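Local coordinates for fimbrial structural subunit (Actinomyces naeslundii, PDB 3QDH), which forms the shaft of Actinomyces type 2 fimbriae and mediates interactions with streptococci and host cells during oral biofilm development, at residues L64-Y74 against F87-A98; S39-R47 against Q134-P145. All blocks are in the same frame, centred on the assembly; numbering follows the deposited sequence.

Contact 1 of 2, residues L64-Y74 against F87-A98. With ZN (zinc ion), chain B.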
# COMPACT_ATOMS: atom_id res chain seq x y z
N LEU A 64 -0.01 20.77 4.65
CA LEU A 64 1.13 21.61 4.95
C LEU A 64 1.19 21.70 6.47
O LEU A 64 0.27 22.22 7.10
CB LEU A 64 0.97 23.01 4.34
CG LEU A 64 2.04 24.04 4.73
CD1 LEU A 64 3.47 23.59 4.35
CD2 LEU A 64 1.72 25.41 4.14
N GLU A 65 2.27 21.17 7.03
CA GLU A 65 2.42 21.05 8.49
C GLU A 65 2.23 22.39 9.20
O GLU A 65 2.85 23.39 8.84
CB GLU A 65 3.79 20.47 8.80
CG GLU A 65 4.06 20.21 10.26
CD GLU A 65 5.53 19.98 10.53
OE1 GLU A 65 6.38 20.26 9.64
OE2 GLU A 65 5.84 19.52 11.65
N GLY A 66 1.36 22.39 10.21
CA GLY A 66 1.11 23.57 11.03
C GLY A 66 0.02 24.48 10.48
O GLY A 66 -0.24 25.55 11.04
N THR A 67 -0.59 24.04 9.38
CA THR A 67 -1.56 24.81 8.60
C THR A 67 -2.75 23.91 8.29
O THR A 67 -2.61 22.68 8.28
CB THR A 67 -0.91 25.30 7.27
OG1 THR A 67 -0.20 26.51 7.52
CG2 THR A 67 -1.92 25.55 6.17
N THR A 68 -3.92 24.51 8.08
CA THR A 68 -5.03 23.79 7.47
C THR A 68 -5.27 24.37 6.07
O THR A 68 -5.63 25.54 5.93
CB THR A 68 -6.32 23.82 8.33
OG1 THR A 68 -6.04 23.28 9.62
CG2 THR A 68 -7.41 22.98 7.69
N LEU A 69 -5.01 23.54 5.05
CA LEU A 69 -5.22 23.92 3.65
C LEU A 69 -6.70 23.96 3.32
O LEU A 69 -7.52 23.32 3.99
CB LEU A 69 -4.53 22.91 2.73
CG LEU A 69 -3.02 22.73 2.82
CD1 LEU A 69 -2.61 21.54 1.96
CD2 LEU A 69 -2.27 24.00 2.38
N ASP A 70 -7.05 24.70 2.27
CA ASP A 70 -8.40 24.67 1.73
C ASP A 70 -8.33 23.93 0.38
O ASP A 70 -7.24 23.79 -0.20
CB ASP A 70 -8.95 26.10 1.57
CG ASP A 70 -8.17 26.92 0.56
OD1 ASP A 70 -8.17 26.57 -0.63
OD2 ASP A 70 -7.56 27.93 0.96
N PRO A 71 -9.49 23.46 -0.13
CA PRO A 71 -9.53 22.64 -1.34
C PRO A 71 -8.99 23.32 -2.60
O PRO A 71 -8.66 22.62 -3.58
CB PRO A 71 -11.03 22.33 -1.50
CG PRO A 71 -11.59 22.47 -0.14
CD PRO A 71 -10.83 23.60 0.47
N THR A 72 -8.89 24.65 -2.59
CA THR A 72 -8.35 25.39 -3.75
C THR A 72 -6.84 25.64 -3.68
O THR A 72 -6.30 26.39 -4.51
CB THR A 72 -9.11 26.73 -4.02
OG1 THR A 72 -8.95 27.62 -2.91
CG2 THR A 72 -10.59 26.47 -4.23
N ASP A 73 -6.17 25.01 -2.71
CA ASP A 73 -4.72 25.16 -2.52
C ASP A 73 -3.87 24.25 -3.42
O ASP A 73 -2.67 24.49 -3.60
CB ASP A 73 -4.33 24.98 -1.04
CG ASP A 73 -4.70 26.20 -0.19
OD1 ASP A 73 -4.82 27.29 -0.79
OD2 ASP A 73 -4.90 26.08 1.04
N TYR A 74 -4.50 23.25 -4.01
CA TYR A 74 -3.78 22.27 -4.82
C TYR A 74 -4.75 21.55 -5.74
O TYR A 74 -5.97 21.62 -5.57
CB TYR A 74 -3.07 21.24 -3.91
CG TYR A 74 -4.05 20.59 -2.97
CD1 TYR A 74 -4.73 19.43 -3.33
CD2 TYR A 74 -4.34 21.17 -1.72
CE1 TYR A 74 -5.66 18.85 -2.47
CE2 TYR A 74 -5.26 20.60 -0.86
CZ TYR A 74 -5.92 19.44 -1.24
OH TYR A 74 -6.83 18.87 -0.40
N PHE A 87 0.46 22.46 -6.47
CA PHE A 87 -0.05 23.54 -5.64
C PHE A 87 -0.44 24.74 -6.49
O PHE A 87 0.24 25.07 -7.45
CB PHE A 87 0.95 23.87 -4.53
CG PHE A 87 0.94 22.85 -3.43
CD1 PHE A 87 0.10 23.01 -2.32
CD2 PHE A 87 1.75 21.71 -3.51
CE1 PHE A 87 0.06 22.04 -1.31
CE2 PHE A 87 1.72 20.74 -2.50
CZ PHE A 87 0.86 20.91 -1.39
N THR A 88 -1.56 25.38 -6.14
CA THR A 88 -2.07 26.50 -6.91
C THR A 88 -1.37 27.78 -6.44
O THR A 88 -0.56 27.74 -5.52
CB THR A 88 -3.59 26.68 -6.66
OG1 THR A 88 -3.79 26.88 -5.26
CG2 THR A 88 -4.38 25.43 -7.14
N ALA A 89 -1.70 28.92 -7.04
CA ALA A 89 -1.08 30.18 -6.62
C ALA A 89 -1.18 30.44 -5.10
O ALA A 89 -0.19 30.80 -4.45
CB ALA A 89 -1.65 31.36 -7.42
N GLU A 90 -2.38 30.24 -4.54
CA GLU A 90 -2.63 30.39 -3.09
C GLU A 90 -1.77 29.43 -2.29
O GLU A 90 -1.22 29.78 -1.24
CB GLU A 90 -4.07 30.01 -2.76
CG GLU A 90 -5.11 31.04 -2.89
CD GLU A 90 -6.50 30.40 -2.88
OE1 GLU A 90 -6.82 29.57 -1.98
OE2 GLU A 90 -7.27 30.73 -3.79
N GLY A 91 -1.71 28.19 -2.76
CA GLY A 91 -0.90 27.15 -2.12
C GLY A 91 0.58 27.50 -2.12
O GLY A 91 1.27 27.27 -1.13
N LEU A 92 1.07 28.06 -3.22
CA LEU A 92 2.49 28.41 -3.31
C LEU A 92 2.85 29.53 -2.36
O LEU A 92 3.93 29.53 -1.79
CB LEU A 92 2.89 28.81 -4.74
CG LEU A 92 2.73 27.72 -5.81
CD1 LEU A 92 3.09 28.32 -7.19
CD2 LEU A 92 3.61 26.52 -5.50
N LYS A 93 1.93 30.48 -2.18
CA LYS A 93 2.11 31.55 -1.20
C LYS A 93 2.19 30.97 0.23
O LYS A 93 3.03 31.38 1.02
CB LYS A 93 0.96 32.55 -1.32
CG LYS A 93 1.00 33.69 -0.32
CD LYS A 93 -0.04 34.76 -0.63
CE LYS A 93 0.56 35.89 -1.44
NZ LYS A 93 1.44 36.77 -0.59
N ARG A 94 1.31 30.02 0.54
CA ARG A 94 1.38 29.32 1.85
C ARG A 94 2.71 28.63 2.12
O ARG A 94 3.29 28.72 3.23
CB ARG A 94 0.28 28.27 1.95
CG ARG A 94 -1.15 28.80 2.16
CD ARG A 94 -2.02 27.59 2.49
NE ARG A 94 -3.47 27.85 2.46
CZ ARG A 94 -4.17 28.29 3.50
NH1 ARG A 94 -3.55 28.56 4.64
NH2 ARG A 94 -5.48 28.47 3.41
N ILE A 95 3.20 27.90 1.12
CA ILE A 95 4.45 27.16 1.26
C ILE A 95 5.63 28.11 1.47
O ILE A 95 6.46 27.86 2.34
CB ILE A 95 4.70 26.17 0.09
CG1 ILE A 95 3.58 25.13 0.04
CG2 ILE A 95 6.06 25.47 0.26
CD1 ILE A 95 3.58 24.22 -1.24
N LYS A 96 5.68 29.20 0.72
CA LYS A 96 6.71 30.23 0.96
C LYS A 96 6.67 30.79 2.40
O LYS A 96 7.72 31.06 3.01
CB LYS A 96 6.60 31.37 -0.07
CG LYS A 96 7.63 32.49 0.13
CD LYS A 96 7.43 33.60 -0.93
CE LYS A 96 8.01 34.93 -0.44
NZ LYS A 96 9.48 34.93 -0.44
N ALA A 97 5.46 30.97 2.92
CA ALA A 97 5.26 31.52 4.27
C ALA A 97 5.49 30.48 5.38
O ALA A 97 5.40 30.82 6.55
CB ALA A 97 3.87 32.12 4.38
N ALA A 98 5.80 29.24 4.99
CA ALA A 98 5.97 28.13 5.94
C ALA A 98 7.35 27.47 5.85
O ALA A 98 7.43 26.25 5.73
CB ALA A 98 4.86 27.10 5.74
ZN ZN B . -6.20 28.70 -0.32
O HOH W 1 -0.60 28.58 5.59

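Contact 2 of 2, residues S39-R47 against Q134-P145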
# COMPACT_ATOMS: atom_id res chain seq x y z
N SER A 39 12.27 35.86 -3.29
CA SER A 39 12.31 34.61 -4.06
C SER A 39 10.94 33.94 -3.98
O SER A 39 10.39 33.78 -2.88
CB SER A 39 13.42 33.70 -3.52
OG SER A 39 13.35 32.40 -4.09
N PHE A 40 10.38 33.57 -5.13
CA PHE A 40 9.04 32.99 -5.18
C PHE A 40 9.02 31.68 -5.94
O PHE A 40 9.82 31.50 -6.86
CB PHE A 40 8.06 33.96 -5.85
CG PHE A 40 8.02 35.31 -5.22
CD1 PHE A 40 7.13 35.59 -4.19
CD2 PHE A 40 8.90 36.31 -5.64
CE1 PHE A 40 7.09 36.86 -3.59
CE2 PHE A 40 8.88 37.58 -5.04
CZ PHE A 40 7.97 37.85 -4.02
N TYR A 41 8.10 30.79 -5.58
CA TYR A 41 7.84 29.57 -6.37
C TYR A 41 7.20 29.88 -7.72
O TYR A 41 6.21 30.61 -7.80
CB TYR A 41 6.94 28.59 -5.62
CG TYR A 41 7.61 27.99 -4.40
CD1 TYR A 41 8.62 27.03 -4.53
CD2 TYR A 41 7.23 28.39 -3.12
CE1 TYR A 41 9.25 26.49 -3.40
CE2 TYR A 41 7.84 27.84 -1.98
CZ TYR A 41 8.85 26.90 -2.14
OH TYR A 41 9.44 26.40 -1.01
N LYS A 42 7.76 29.29 -8.77
CA LYS A 42 7.11 29.23 -10.08
C LYS A 42 6.11 28.10 -10.02
O LYS A 42 5.03 28.16 -10.63
CB LYS A 42 8.13 28.95 -11.18
CG LYS A 42 9.18 30.04 -11.42
CD LYS A 42 10.12 29.54 -12.53
CE LYS A 42 11.46 30.23 -12.51
NZ LYS A 42 12.37 29.66 -13.55
N TYR A 43 6.48 27.04 -9.30
CA TYR A 43 5.60 25.90 -9.10
C TYR A 43 6.16 25.01 -7.99
O TYR A 43 7.30 25.16 -7.59
CB TYR A 43 5.42 25.08 -10.42
CG TYR A 43 6.73 24.71 -11.08
CD1 TYR A 43 7.44 23.57 -10.68
CD2 TYR A 43 7.26 25.50 -12.11
CE1 TYR A 43 8.69 23.26 -11.28
CE2 TYR A 43 8.48 25.20 -12.71
CZ TYR A 43 9.18 24.08 -12.30
OH TYR A 43 10.38 23.79 -12.91
N PHE A 44 5.32 24.11 -7.50
CA PHE A 44 5.70 23.13 -6.48
C PHE A 44 4.77 21.93 -6.62
O PHE A 44 3.56 22.04 -6.42
CB PHE A 44 5.63 23.75 -5.07
CG PHE A 44 6.20 22.87 -3.97
CD1 PHE A 44 7.29 23.30 -3.22
CD2 PHE A 44 5.64 21.63 -3.70
CE1 PHE A 44 7.83 22.47 -2.21
CE2 PHE A 44 6.17 20.80 -2.69
CZ PHE A 44 7.25 21.22 -1.95
N GLN A 45 5.32 20.77 -6.98
CA GLN A 45 4.52 19.59 -7.26
C GLN A 45 5.13 18.35 -6.63
O GLN A 45 6.33 18.13 -6.74
CB GLN A 45 4.42 19.38 -8.79
CG GLN A 45 3.57 18.17 -9.26
CD GLN A 45 3.62 18.01 -10.77
OE1 GLN A 45 2.73 18.49 -11.50
NE2 GLN A 45 4.67 17.38 -11.25
N LEU A 46 4.30 17.53 -5.98
CA LEU A 46 4.70 16.19 -5.57
C LEU A 46 4.23 15.22 -6.66
O LEU A 46 3.07 15.25 -7.08
CB LEU A 46 4.11 15.82 -4.21
CG LEU A 46 4.51 16.68 -2.98
CD1 LEU A 46 3.67 16.28 -1.77
CD2 LEU A 46 6.01 16.59 -2.66
N ARG A 47 5.15 14.36 -7.11
CA ARG A 47 4.89 13.47 -8.24
C ARG A 47 5.26 12.05 -7.85
O ARG A 47 6.23 11.84 -7.13
CB ARG A 47 5.73 13.89 -9.45
CG ARG A 47 5.42 13.12 -10.74
CD ARG A 47 6.25 13.65 -11.89
NE ARG A 47 5.78 14.97 -12.34
CZ ARG A 47 6.29 15.62 -13.39
NH1 ARG A 47 7.30 15.07 -14.08
NH2 ARG A 47 5.81 16.80 -13.75
N GLN A 134 8.30 41.80 -8.05
CA GLN A 134 6.88 41.55 -7.84
C GLN A 134 6.57 40.06 -7.95
O GLN A 134 7.07 39.39 -8.85
CB GLN A 134 6.04 42.34 -8.86
CG GLN A 134 5.99 43.86 -8.61
CD GLN A 134 5.08 44.25 -7.44
OE1 GLN A 134 3.99 43.71 -7.27
NE2 GLN A 134 5.54 45.22 -6.64
N PRO A 135 5.75 39.53 -7.01
CA PRO A 135 5.37 38.11 -6.95
C PRO A 135 4.66 37.58 -8.21
O PRO A 135 3.60 38.09 -8.57
CB PRO A 135 4.42 38.05 -5.74
CG PRO A 135 4.00 39.48 -5.50
CD PRO A 135 5.19 40.29 -5.89
N PRO A 136 5.24 36.55 -8.87
CA PRO A 136 4.68 36.10 -10.15
C PRO A 136 3.57 35.05 -10.08
O PRO A 136 3.48 34.29 -9.11
CB PRO A 136 5.90 35.51 -10.88
CG PRO A 136 6.78 35.00 -9.78
CD PRO A 136 6.51 35.86 -8.55
N THR A 137 2.73 35.03 -11.11
CA THR A 137 1.78 33.96 -11.38
C THR A 137 2.56 32.66 -11.55
O THR A 137 3.66 32.68 -12.11
CB THR A 137 1.00 34.25 -12.70
OG1 THR A 137 0.45 35.57 -12.66
CG2 THR A 137 -0.13 33.24 -12.94
N PRO A 138 1.99 31.52 -11.10
CA PRO A 138 2.65 30.22 -11.25
C PRO A 138 2.70 29.73 -12.69
O PRO A 138 1.99 30.25 -13.56
CB PRO A 138 1.75 29.25 -10.46
CG PRO A 138 0.83 30.09 -9.68
CD PRO A 138 0.72 31.40 -10.36
N GLU A 139 3.52 28.72 -12.93
CA GLU A 139 3.67 28.12 -14.24
C GLU A 139 3.43 26.63 -14.13
O GLU A 139 3.59 26.05 -13.05
CB GLU A 139 5.09 28.38 -14.75
CG GLU A 139 5.34 29.85 -15.08
CD GLU A 139 6.80 30.16 -15.32
OE1 GLU A 139 7.66 29.26 -15.13
OE2 GLU A 139 7.10 31.32 -15.71
N GLU A 140 3.04 26.01 -15.24
CA GLU A 140 2.85 24.57 -15.27
C GLU A 140 4.21 23.90 -15.07
O GLU A 140 5.18 24.24 -15.76
CB GLU A 140 2.23 24.11 -16.59
CG GLU A 140 1.98 22.60 -16.68
CD GLU A 140 1.33 22.15 -17.99
OE1 GLU A 140 1.35 22.92 -18.97
OE2 GLU A 140 0.79 21.02 -18.03
N PRO A 141 4.30 22.96 -14.10
CA PRO A 141 5.55 22.23 -13.92
C PRO A 141 5.93 21.47 -15.20
O PRO A 141 5.04 21.03 -15.93
CB PRO A 141 5.22 21.23 -12.80
CG PRO A 141 4.00 21.72 -12.14
CD PRO A 141 3.24 22.49 -13.18
N PRO A 142 7.23 21.31 -15.47
CA PRO A 142 7.62 20.60 -16.70
C PRO A 142 7.24 19.11 -16.65
O PRO A 142 7.27 18.50 -15.59
CB PRO A 142 9.14 20.77 -16.76
CG PRO A 142 9.57 21.15 -15.39
CD PRO A 142 8.39 21.74 -14.67
N ALA A 143 6.89 18.54 -17.80
CA ALA A 143 6.51 17.13 -17.88
C ALA A 143 7.69 16.20 -17.61
O ALA A 143 7.53 15.14 -17.01
CB ALA A 143 5.88 16.81 -19.25
N ASN A 144 8.88 16.62 -18.03
CA ASN A 144 10.08 15.78 -17.97
C ASN A 144 11.33 16.53 -17.48
O ASN A 144 12.31 16.63 -18.22
CB ASN A 144 10.36 15.14 -19.35
CG ASN A 144 9.20 14.28 -19.85
OD1 ASN A 144 8.55 14.61 -20.85
ND2 ASN A 144 8.94 13.17 -19.16
N PRO A 145 11.31 17.05 -16.24
CA PRO A 145 12.52 17.72 -15.74
C PRO A 145 13.67 16.74 -15.64
O PRO A 145 13.44 15.55 -15.42
CB PRO A 145 12.11 18.17 -14.33
CG PRO A 145 11.09 17.17 -13.92
CD PRO A 145 10.30 16.90 -15.17

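Contact 1 of 2, residues L64-Y74 against F87-A98
Asp70, Asp73 and Glu90 share one zinc ion, each through a single carboxylate oxygen: Asp70 OD2, Asp73 OD1 and Glu90 OE1 all lie 2.0 Å from it. Glu90 comes from the first turn of helix 89-96, the two aspartates from the 64-74 loop. The carboxylate planes of Asp73 and Glu90 stand nearly perpendicular, 84° apart.

Arg94, one turn further along the helix, forms the second shell. Its NH2 donates a nearly straight salt-bridge bond to Asp70 OD2 (3.3 Å) on the anti side, tilted out of the carboxylate plane. NE makes a short salt bridge to Asp73 OD2 (2.7 Å), bent and so weak as a hydrogen bond. That same OD2 takes the backbone N-H of Asp70 from above its carboxylate plane. A water joins Arg94 NH1 to Thr67 OG1.

Thr88, the N-cap, ties the helix start to the loop. Its OG1, between backbone N and carbonyl carbon (chi1 59°), is turned to donate in the carbonyl plane to Thr72 O (2.7 Å), and its N donates to Asp73 O (2.9 Å).

Tyr74 CB sits over one face of Phe87, Ile95 CD1 over the other.

Three carboxylates gathered this closely would probably repel one another; zinc and Arg94 probably offset their charge.

Contact 2 of 2, residues S39-R47 against Q134-P145
A proline-rich linker, 134-145, leaves strand 118-131 and packs on strand 39-49 of the Sgo0707 N2-type adhesin domain, probably the CnaA-like one, in this C-terminal piece of FimA. On its way to strand 154-165 it runs in a largely polyproline II-like conformation past Phe40, Tyr43, Gln45 and Arg47, without a ladder of backbone bonds.

Two CH-pi contacts repeat the same theme. Pro135 CA stands over the centre of the Phe40 ring, 3.8 Å from the centroid, with Pro136 CD against Phe40 CB. Further on, Pro141 CA is centred over a face of Tyr43, 3.9 Å from the centroid, and Pro142 CD touches the phenol end at Tyr43 CZ (3.4 Å). Tyr43 CG lies between its backbone N and carbonyl carbon (chi1 51°), which brings the ring alongside the linker.

Between the two rings, where the strand turns a corner at Lys42, Glu139 N donates to Lys42 O (2.8 Å, 164°). The Lys42 side chain runs beside that of Glu139, but its ammonium forms a salt bridge with Asp128.

At the far end the Arg47 side chain bends at chi3 (-73°), and its guanidinium grips two successive carbonyls. NH2 reaches Pro142 O (2.9 Å) close to the guanidinium plane. The NH1 bond to Ala143 O (2.9 Å) is more bent, coming from above the carbonyl plane with the oxygen tilted off the guanidinium plane.

Overall arrangement
Contact 1 is nested in the chain loop that contact 2 closes, and their centres lie 13 Å apart at the same end of the molecule. Strand 39-49 meets both strand 82-87, where Phe87 N hydrogen-bonds to Phe44 O (3.1 Å), and helix 89-96, where Leu92 CD2 packs on Phe44 CB and Lys96 NZ reaches Ser39 O (2.8 Å) while making a cation-pi contact with Phe40. The linker touches the helix as well, through Pro138 CG on Ala89 CB (3.6 Å). The Pro138 side chain is about 8 Å from that of Glu90 and about 12 Å from the zinc ion, so contact 2 borders the helix carrying the metal site without contributing a ligand.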